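PDB 4CN9: proximal thread matrix protein 1 from Mytilus galloprovincialis, which probably binds collagen as a matrix protein of the mussel byssus, through two von Willebrand factor type A domains, and carries zinc ions. Local coordinates for residues K165-S177 against E193-V207. Numbering follows the deposited sequence.
Sequences KQKIVILMTDGKS and EGVTVIAIGIGQGFV. With ZN (zinc ion), chain C.
Ile200 lies alongside both Ile170 and Met172, all three pointing the same way, and its CD1 touches both, 3.9 Å from Ile170 CG2 and 4.1 Å from Met172 CG. The torsions explain the fit: Ile200 CG1 stands anti to its own carbonyl carbon (chi1 -57°), the branch that carries CD1 across to the neighbouring strand. Two residues earlier on the strand, Ile198 lies beside Ile170 in the same sense, its CD1 against Ile170 CG1. Helix 73-85 packs over this face, with Phe80 meeting both Met172 and Ile200. On the face that holds Val169, Leu171 and Ala199, Val169 CG2 meets Val195 CG1 at 3.6 Å, the two valines crossing obliquely. Seven backbone hydrogen bonds, from Thr196 N to Lys167 O through Ile202 N to Thr173 O, set the parallel register; strand axes only 22° apart agree with it. Strands 166-173 and 195-202, joined through helix 183-192, form a beta-alpha-beta unit of the von Willebrand factor A domain. At one end Lys167 crosses Val195 at about a right angle, and bends at chi3 and chi4 bring its NZ to Glu193 O, a 2.8 Å hydrogen bond. With an alanine here, Glu193 O would probably be left without this donor, and the CD methylene that lies against Val195 CG2 would be lost. At the other end the MIDAS site begins: Asp174 OD1 binds zinc at 2.1 Å, alongside Ser63, Ser65 and three waters. Thr173 OG1 accepts from Gly175 N at 3.1 Å in an ST turn and also hydrogen-bonds to Asp61. Water 2 bridges Asp174 O, Ile202 O and Gly205 N, linking Asp174 to the turn after strand 195-202; farther along, Lys176 CB touches Val207 CG1 at 3.5 Å.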
ATOM      1  N   LYS A 165      -2.362  -7.513  18.518  1.00 29.61           N
ATOM      2  CA  LYS A 165      -1.082  -7.544  17.820  1.00 31.32           C
ATOM      3  C   LYS A 165      -1.183  -7.200  16.338  1.00 28.82           C
ATOM      4  O   LYS A 165      -2.043  -7.706  15.631  1.00 28.97           O
ATOM      5  CB  LYS A 165      -0.403  -8.897  18.053  1.00 32.20           C
ATOM      6  CG  LYS A 165       0.056  -9.044  19.497  1.00 37.64           C
ATOM      7  CD  LYS A 165       1.475  -9.563  19.613  1.00 41.27           C
ATOM      8  CE  LYS A 165       1.434 -11.071  19.751  1.00 43.91           C
ATOM      9  NZ  LYS A 165       2.731 -11.676  20.141  1.00 37.46           N
ATOM     10  N   GLN A 166      -0.302  -6.316  15.880  1.00 22.76           N
ATOM     11  CA  GLN A 166      -0.169  -6.041  14.461  1.00 22.52           C
ATOM     12  C   GLN A 166       0.439  -7.264  13.772  1.00 23.84           C
ATOM     13  O   GLN A 166       1.386  -7.860  14.280  1.00 26.02           O
ATOM     14  CB  GLN A 166       0.749  -4.844  14.232  1.00 29.27           C
ATOM     15  CG  GLN A 166       0.228  -3.546  14.809  1.00 42.24           C
ATOM     16  CD  GLN A 166      -0.906  -2.972  13.986  1.00 47.80           C
ATOM     17  OE1 GLN A 166      -0.973  -3.188  12.771  1.00 48.18           O
ATOM     18  NE2 GLN A 166      -1.810  -2.248  14.642  1.00 50.20           N
ATOM     19  N   LYS A 167      -0.098  -7.626  12.618  1.00 23.29           N
ATOM     20  CA  LYS A 167       0.452  -8.720  11.823  1.00 22.55           C
ATOM     21  C   LYS A 167       1.283  -8.168  10.674  1.00 21.73           C
ATOM     22  O   LYS A 167       0.788  -7.376   9.882  1.00 20.21           O
ATOM     23  CB  LYS A 167      -0.668  -9.587  11.265  1.00 20.84           C
ATOM     24  CG  LYS A 167      -1.466 -10.305  12.332  1.00 27.67           C
ATOM     25  CD  LYS A 167      -2.285 -11.405  11.702  1.00 31.61           C
ATOM     26  CE  LYS A 167      -3.708 -11.387  12.192  1.00 43.66           C
ATOM     27  NZ  LYS A 167      -4.501 -10.378  11.449  1.00 46.20           N
ATOM     28  N   ILE A 168       2.538  -8.608  10.599  1.00 17.17           N
ATOM     29  CA  ILE A 168       3.488  -8.132   9.603  1.00 20.23           C
ATOM     30  C   ILE A 168       4.226  -9.291   8.916  1.00 18.39           C
ATOM     31  O   ILE A 168       4.693 -10.234   9.579  1.00 16.29           O
ATOM     32  CB  ILE A 168       4.551  -7.210  10.244  1.00 18.83           C
ATOM     33  CG1 ILE A 168       3.888  -6.076  11.028  1.00 24.03           C
ATOM     34  CG2 ILE A 168       5.495  -6.649   9.165  1.00 20.25           C
ATOM     35  CD1 ILE A 168       4.787  -5.471  12.066  1.00 27.59           C
ATOM     36  N   VAL A 169       4.307  -9.211   7.586  1.00 13.66           N
ATOM     37  CA  VAL A 169       5.066 -10.150   6.763  1.00 16.33           C
ATOM     38  C   VAL A 169       6.127  -9.387   5.989  1.00 19.08           C
ATOM     39  O   VAL A 169       5.829  -8.392   5.305  1.00 17.53           O
ATOM     40  CB  VAL A 169       4.157 -10.902   5.754  1.00 13.92           C
ATOM     41  CG1 VAL A 169       4.975 -11.757   4.811  1.00 18.79           C
ATOM     42  CG2 VAL A 169       3.149 -11.730   6.483  1.00 18.35           C
ATOM     43  N   ILE A 170       7.369  -9.838   6.130  1.00 15.51           N
ATOM     44  CA  ILE A 170       8.486  -9.284   5.382  1.00 14.94           C
ATOM     45  C   ILE A 170       9.011 -10.364   4.429  1.00 16.94           C
ATOM     46  O   ILE A 170       9.560 -11.380   4.852  1.00 15.80           O
ATOM     47  CB  ILE A 170       9.598  -8.777   6.330  1.00 19.99           C
ATOM     48  CG1 ILE A 170       9.063  -7.606   7.163  1.00 20.73           C
ATOM     49  CG2 ILE A 170      10.821  -8.343   5.535  1.00 18.05           C
ATOM     50  CD1 ILE A 170       9.780  -7.361   8.464  1.00 23.12           C
ATOM     51  N   LEU A 171       8.780 -10.136   3.144  1.00 14.86           N
ATOM     52  CA  LEU A 171       9.177 -11.057   2.080  1.00 18.94           C
ATOM     53  C   LEU A 171      10.528 -10.636   1.500  1.00 16.44           C
ATOM     54  O   LEU A 171      10.739  -9.462   1.186  1.00 18.89           O
ATOM     55  CB  LEU A 171       8.114 -11.062   0.983  1.00 19.18           C
ATOM     56  CG  LEU A 171       8.442 -11.671  -0.385  1.00 21.31           C
ATOM     57  CD1 LEU A 171       8.569 -13.151  -0.280  1.00 22.12           C
ATOM     58  CD2 LEU A 171       7.359 -11.311  -1.389  1.00 24.51           C
ATOM     59  N   MET A 172      11.436 -11.599   1.381  1.00 16.90           N
ATOM     60  CA  MET A 172      12.754 -11.377   0.789  1.00 18.80           C
ATOM     61  C   MET A 172      12.945 -12.354  -0.358  1.00 21.08           C
ATOM     62  O   MET A 172      12.896 -13.564  -0.151  1.00 19.18           O
ATOM     63  CB  MET A 172      13.852 -11.614   1.833  1.00 18.98           C
ATOM     64  CG  MET A 172      13.728 -10.758   3.088  1.00 20.91           C
ATOM     65  SD  MET A 172      14.904 -11.287   4.380  1.00 29.10           S
ATOM     66  CE  MET A 172      16.430 -10.956   3.532  1.00 22.10           C
ATOM     67  N   THR A 173      13.176 -11.851  -1.567  1.00 16.94           N
ATOM     68  CA  THR A 173      13.353 -12.740  -2.713  1.00 17.70           C
ATOM     69  C   THR A 173      14.366 -12.230  -3.740  1.00 21.59           C
ATOM     70  O   THR A 173      14.578 -11.028  -3.876  1.00 19.10           O
ATOM     71  CB  THR A 173      12.008 -13.012  -3.398  1.00 18.42           C
ATOM     72  OG1 THR A 173      12.162 -13.985  -4.444  1.00 21.42           O
ATOM     73  CG2 THR A 173      11.425 -11.744  -3.955  1.00 23.57           C
ATOM     74  N   ASP A 174      15.011 -13.163  -4.443  1.00 21.00           N
ATOM     75  CA  ASP A 174      15.896 -12.804  -5.538  1.00 22.18           C
ATOM     76  C   ASP A 174      15.335 -13.285  -6.866  1.00 24.26           C
ATOM     77  O   ASP A 174      16.061 -13.370  -7.868  1.00 24.33           O
ATOM     78  CB  ASP A 174      17.306 -13.371  -5.313  1.00 24.00           C
ATOM     79  CG  ASP A 174      17.445 -14.834  -5.746  1.00 24.65           C
ATOM     80  OD1 ASP A 174      16.458 -15.622  -5.665  1.00 22.55           O
ATOM     81  OD2 ASP A 174      18.569 -15.190  -6.164  1.00 24.21           O
ATOM     82  N   GLY A 175      14.042 -13.584  -6.896  1.00 20.72           N
ATOM     83  CA  GLY A 175      13.467 -14.189  -8.083  1.00 18.86           C
ATOM     84  C   GLY A 175      12.050 -13.754  -8.385  1.00 23.53           C
ATOM     85  O   GLY A 175      11.445 -12.962  -7.663  1.00 25.50           O
ATOM     86  N   LYS A 176      11.506 -14.287  -9.469  1.00 23.16           N
ATOM     87  CA  LYS A 176      10.116 -14.034  -9.802  1.00 27.49           C
ATOM     88  C   LYS A 176       9.355 -15.326  -9.599  1.00 24.19           C
ATOM     89  O   LYS A 176       9.914 -16.407  -9.736  1.00 24.21           O
ATOM     90  CB  LYS A 176       9.971 -13.525 -11.239  1.00 27.94           C
ATOM     91  CG  LYS A 176      10.327 -14.532 -12.302  1.00 37.46           C
ATOM     92  CD  LYS A 176      10.057 -13.958 -13.689  1.00 43.94           C
ATOM     93  CE  LYS A 176      10.766 -14.765 -14.762  1.00 49.13           C
ATOM     94  NZ  LYS A 176      10.579 -14.178 -16.121  1.00 64.71           N
ATOM     95  N   SER A 177       8.087 -15.209  -9.233  1.00 23.79           N
ATOM     96  CA  SER A 177       7.273 -16.376  -8.931  1.00 26.10           C
ATOM     97  C   SER A 177       7.090 -17.135 -10.238  1.00 29.28           C
ATOM     98  O   SER A 177       6.647 -16.554 -11.229  1.00 28.56           O
ATOM     99  CB  SER A 177       5.915 -15.939  -8.374  1.00 26.95           C
ATOM    100  OG  SER A 177       5.280 -16.987  -7.664  1.00 25.77           O
ATOM    101  N   GLU A 193      -6.816  -9.984   5.690  1.00 28.35           N
ATOM    102  CA  GLU A 193      -6.882 -10.414   7.082  1.00 31.99           C
ATOM    103  C   GLU A 193      -6.224  -9.422   8.026  1.00 32.46           C
ATOM    104  O   GLU A 193      -6.011  -9.728   9.191  1.00 33.88           O
ATOM    105  CB  GLU A 193      -6.236 -11.795   7.239  1.00 36.34           C
ATOM    106  CG  GLU A 193      -6.983 -12.892   6.490  1.00 39.13           C
ATOM    107  CD  GLU A 193      -6.518 -14.297   6.855  1.00 56.62           C
ATOM    108  OE1 GLU A 193      -5.494 -14.422   7.564  1.00 60.20           O
ATOM    109  OE2 GLU A 193      -7.180 -15.278   6.435  1.00 50.98           O
ATOM    110  N   GLY A 194      -5.905  -8.237   7.522  1.00 27.64           N
ATOM    111  CA  GLY A 194      -5.258  -7.208   8.316  1.00 27.38           C
ATOM    112  C   GLY A 194      -3.764  -7.459   8.483  1.00 31.08           C
ATOM    113  O   GLY A 194      -3.214  -7.254   9.561  1.00 29.63           O
ATOM    114  N   VAL A 195      -3.112  -7.926   7.422  1.00 26.18           N
ATOM    115  CA  VAL A 195      -1.675  -8.161   7.454  1.00 23.67           C
ATOM    116  C   VAL A 195      -0.951  -7.100   6.620  1.00 24.41           C
ATOM    117  O   VAL A 195      -1.322  -6.826   5.471  1.00 26.74           O
ATOM    118  CB  VAL A 195      -1.331  -9.579   6.953  1.00 22.19           C
ATOM    119  CG1 VAL A 195       0.180  -9.811   6.960  1.00 22.60           C
ATOM    120  CG2 VAL A 195      -2.053 -10.637   7.791  1.00 25.86           C
ATOM    121  N   THR A 196       0.071  -6.499   7.203  1.00 19.99           N
ATOM    122  CA  THR A 196       0.958  -5.604   6.465  1.00 26.22           C
ATOM    123  C   THR A 196       1.991  -6.454   5.739  1.00 22.21           C
ATOM    124  O   THR A 196       2.564  -7.366   6.339  1.00 21.18           O
ATOM    125  CB  THR A 196       1.712  -4.640   7.406  1.00 28.48           C
ATOM    126  OG1 THR A 196       0.777  -3.874   8.168  1.00 30.62           O
ATOM    127  CG2 THR A 196       2.607  -3.686   6.622  1.00 22.60           C
ATOM    128  N   VAL A 197       2.229  -6.158   4.461  1.00 19.91           N
ATOM    129  CA  VAL A 197       3.214  -6.883   3.685  1.00 17.97           C
ATOM    130  C   VAL A 197       4.315  -5.950   3.145  1.00 20.51           C
ATOM    131  O   VAL A 197       4.048  -4.965   2.444  1.00 17.10           O
ATOM    132  CB  VAL A 197       2.554  -7.663   2.536  1.00 18.77           C
ATOM    133  CG1 VAL A 197       3.583  -8.474   1.788  1.00 17.32           C
ATOM    134  CG2 VAL A 197       1.447  -8.568   3.076  1.00 23.00           C
ATOM    135  N   ILE A 198       5.554  -6.266   3.507  1.00 16.69           N
ATOM    136  CA  ILE A 198       6.724  -5.555   3.002  1.00 17.71           C
ATOM    137  C   ILE A 198       7.472  -6.539   2.117  1.00 17.33           C
ATOM    138  O   ILE A 198       7.622  -7.717   2.472  1.00 15.54           O
ATOM    139  CB  ILE A 198       7.630  -5.067   4.166  1.00 18.46           C
ATOM    140  CG1 ILE A 198       6.897  -3.998   4.978  1.00 18.17           C
ATOM    141  CG2 ILE A 198       8.956  -4.518   3.641  1.00 21.15           C
ATOM    142  CD1 ILE A 198       7.314  -3.914   6.452  1.00 22.29           C
ATOM    143  N   ALA A 199       7.908  -6.073   0.953  1.00 15.71           N
ATOM    144  CA  ALA A 199       8.619  -6.918   0.006  1.00 16.97           C
ATOM    145  C   ALA A 199      10.010  -6.343  -0.304  1.00 21.88           C
ATOM    146  O   ALA A 199      10.141  -5.175  -0.669  1.00 20.30           O
ATOM    147  CB  ALA A 199       7.817  -7.044  -1.283  1.00 18.92           C
ATOM    148  N   ILE A 200      11.031  -7.174  -0.145  1.00 16.83           N
ATOM    149  CA  ILE A 200      12.406  -6.832  -0.490  1.00 18.65           C
ATOM    150  C   ILE A 200      12.897  -7.679  -1.656  1.00 18.99           C
ATOM    151  O   ILE A 200      12.903  -8.928  -1.604  1.00 17.89           O
ATOM    152  CB  ILE A 200      13.360  -7.046   0.691  1.00 17.49           C
ATOM    153  CG1 ILE A 200      12.913  -6.231   1.901  1.00 21.33           C
ATOM    154  CG2 ILE A 200      14.797  -6.676   0.276  1.00 21.59           C
ATOM    155  CD1 ILE A 200      13.489  -6.678   3.216  1.00 21.28           C
ATOM    156  N   GLY A 201      13.315  -6.988  -2.709  1.00 16.67           N
ATOM    157  CA  GLY A 201      13.841  -7.609  -3.903  1.00 20.44           C
ATOM    158  C   GLY A 201      15.346  -7.415  -3.991  1.00 21.42           C
ATOM    159  O   GLY A 201      15.852  -6.310  -3.824  1.00 21.81           O
ATOM    160  N   ILE A 202      16.053  -8.505  -4.235  1.00 20.89           N
ATOM    161  CA  ILE A 202      17.508  -8.481  -4.324  1.00 22.44           C
ATOM    162  C   ILE A 202      17.992  -8.946  -5.694  1.00 24.49           C
ATOM    163  O   ILE A 202      17.573  -9.992  -6.188  1.00 23.18           O
ATOM    164  CB  ILE A 202      18.125  -9.358  -3.238  1.00 20.76           C
ATOM    165  CG1 ILE A 202      17.640  -8.890  -1.871  1.00 22.33           C
ATOM    166  CG2 ILE A 202      19.649  -9.272  -3.294  1.00 31.41           C
ATOM    167  CD1 ILE A 202      17.149  -9.981  -0.977  1.00 26.87           C
ATOM    168  N   GLY A 203      18.880  -8.161  -6.306  1.00 27.92           N
ATOM    169  CA  GLY A 203      19.499  -8.528  -7.571  1.00 27.65           C
ATOM    170  C   GLY A 203      18.647  -8.242  -8.790  1.00 32.08           C
ATOM    171  O   GLY A 203      17.761  -7.402  -8.748  1.00 35.94           O
ATOM    172  N   GLN A 204      18.909  -8.948  -9.885  1.00 32.77           N
ATOM    173  CA  GLN A 204      18.245  -8.657 -11.151  1.00 34.82           C
ATOM    174  C   GLN A 204      17.118  -9.628 -11.519  1.00 32.22           C
ATOM    175  O   GLN A 204      16.482  -9.466 -12.558  1.00 33.85           O
ATOM    176  CB  GLN A 204      19.281  -8.627 -12.276  1.00 45.68           C
ATOM    177  CG  GLN A 204      20.331  -7.532 -12.124  1.00 48.72           C
ATOM    178  CD  GLN A 204      19.720  -6.140 -12.099  1.00 63.62           C
ATOM    179  OE1 GLN A 204      19.068  -5.717 -13.059  1.00 70.40           O
ATOM    180  NE2 GLN A 204      19.923  -5.422 -10.995  1.00 60.08           N
ATOM    181  N   GLY A 205      16.851 -10.617 -10.669  1.00 29.74           N
ATOM    182  CA  GLY A 205      15.945 -11.701 -11.033  1.00 27.74           C
ATOM    183  C   GLY A 205      14.485 -11.544 -10.622  1.00 30.78           C
ATOM    184  O   GLY A 205      13.609 -12.221 -11.168  1.00 28.73           O
ATOM    185  N   PHE A 206      14.216 -10.664  -9.663  1.00 28.44           N
ATOM    186  CA  PHE A 206      12.843 -10.379  -9.248  1.00 29.55           C
ATOM    187  C   PHE A 206      12.198  -9.394 -10.240  1.00 30.76           C
ATOM    188  O   PHE A 206      12.901  -8.712 -10.994  1.00 29.24           O
ATOM    189  CB  PHE A 206      12.821  -9.814  -7.813  1.00 26.27           C
ATOM    190  CG  PHE A 206      13.274  -8.376  -7.712  1.00 27.09           C
ATOM    191  CD1 PHE A 206      12.366  -7.341  -7.853  1.00 27.80           C
ATOM    192  CD2 PHE A 206      14.608  -8.062  -7.477  1.00 26.95           C
ATOM    193  CE1 PHE A 206      12.772  -6.028  -7.772  1.00 29.34           C
ATOM    194  CE2 PHE A 206      15.026  -6.738  -7.393  1.00 25.63           C
ATOM    195  CZ  PHE A 206      14.112  -5.726  -7.535  1.00 28.55           C
ATOM    196  N   VAL A 207      10.867  -9.333 -10.265  1.00 31.57           N
ATOM    197  CA  VAL A 207      10.201  -8.299 -11.047  1.00 30.42           C
ATOM    198  C   VAL A 207       9.407  -7.332 -10.152  1.00 32.37           C
ATOM    199  O   VAL A 207       8.553  -7.723  -9.322  1.00 21.77           O
ATOM    200  CB  VAL A 207       9.377  -8.858 -12.255  1.00 34.41           C
ATOM    201  CG1 VAL A 207       9.803 -10.288 -12.606  1.00 29.43           C
ATOM    202  CG2 VAL A 207       7.886  -8.746 -12.033  1.00 33.86           C
TER
HETATM  203 ZN    ZN C1448      16.123 -17.370  -6.795  0.70 25.89          ZN
HETATM  204  O   HOH W   1      -0.844  -4.964  10.834  1.00 37.78           O
HETATM  205  O   HOH W   2      18.050 -11.476  -8.443  1.00 26.61           O
HETATM  206  O   HOH W   3      16.140 -16.218  -8.568  1.00 23.23           O
HETATM  207  O   HOH W   4       9.483 -10.993  -8.216  1.00 23.12           O
HETATM  208  O   HOH W   5      14.143 -16.931  -6.320  1.00 19.69           O
HETATM  209  O   HOH W   6      15.650 -18.928  -8.088  1.00 27.15           O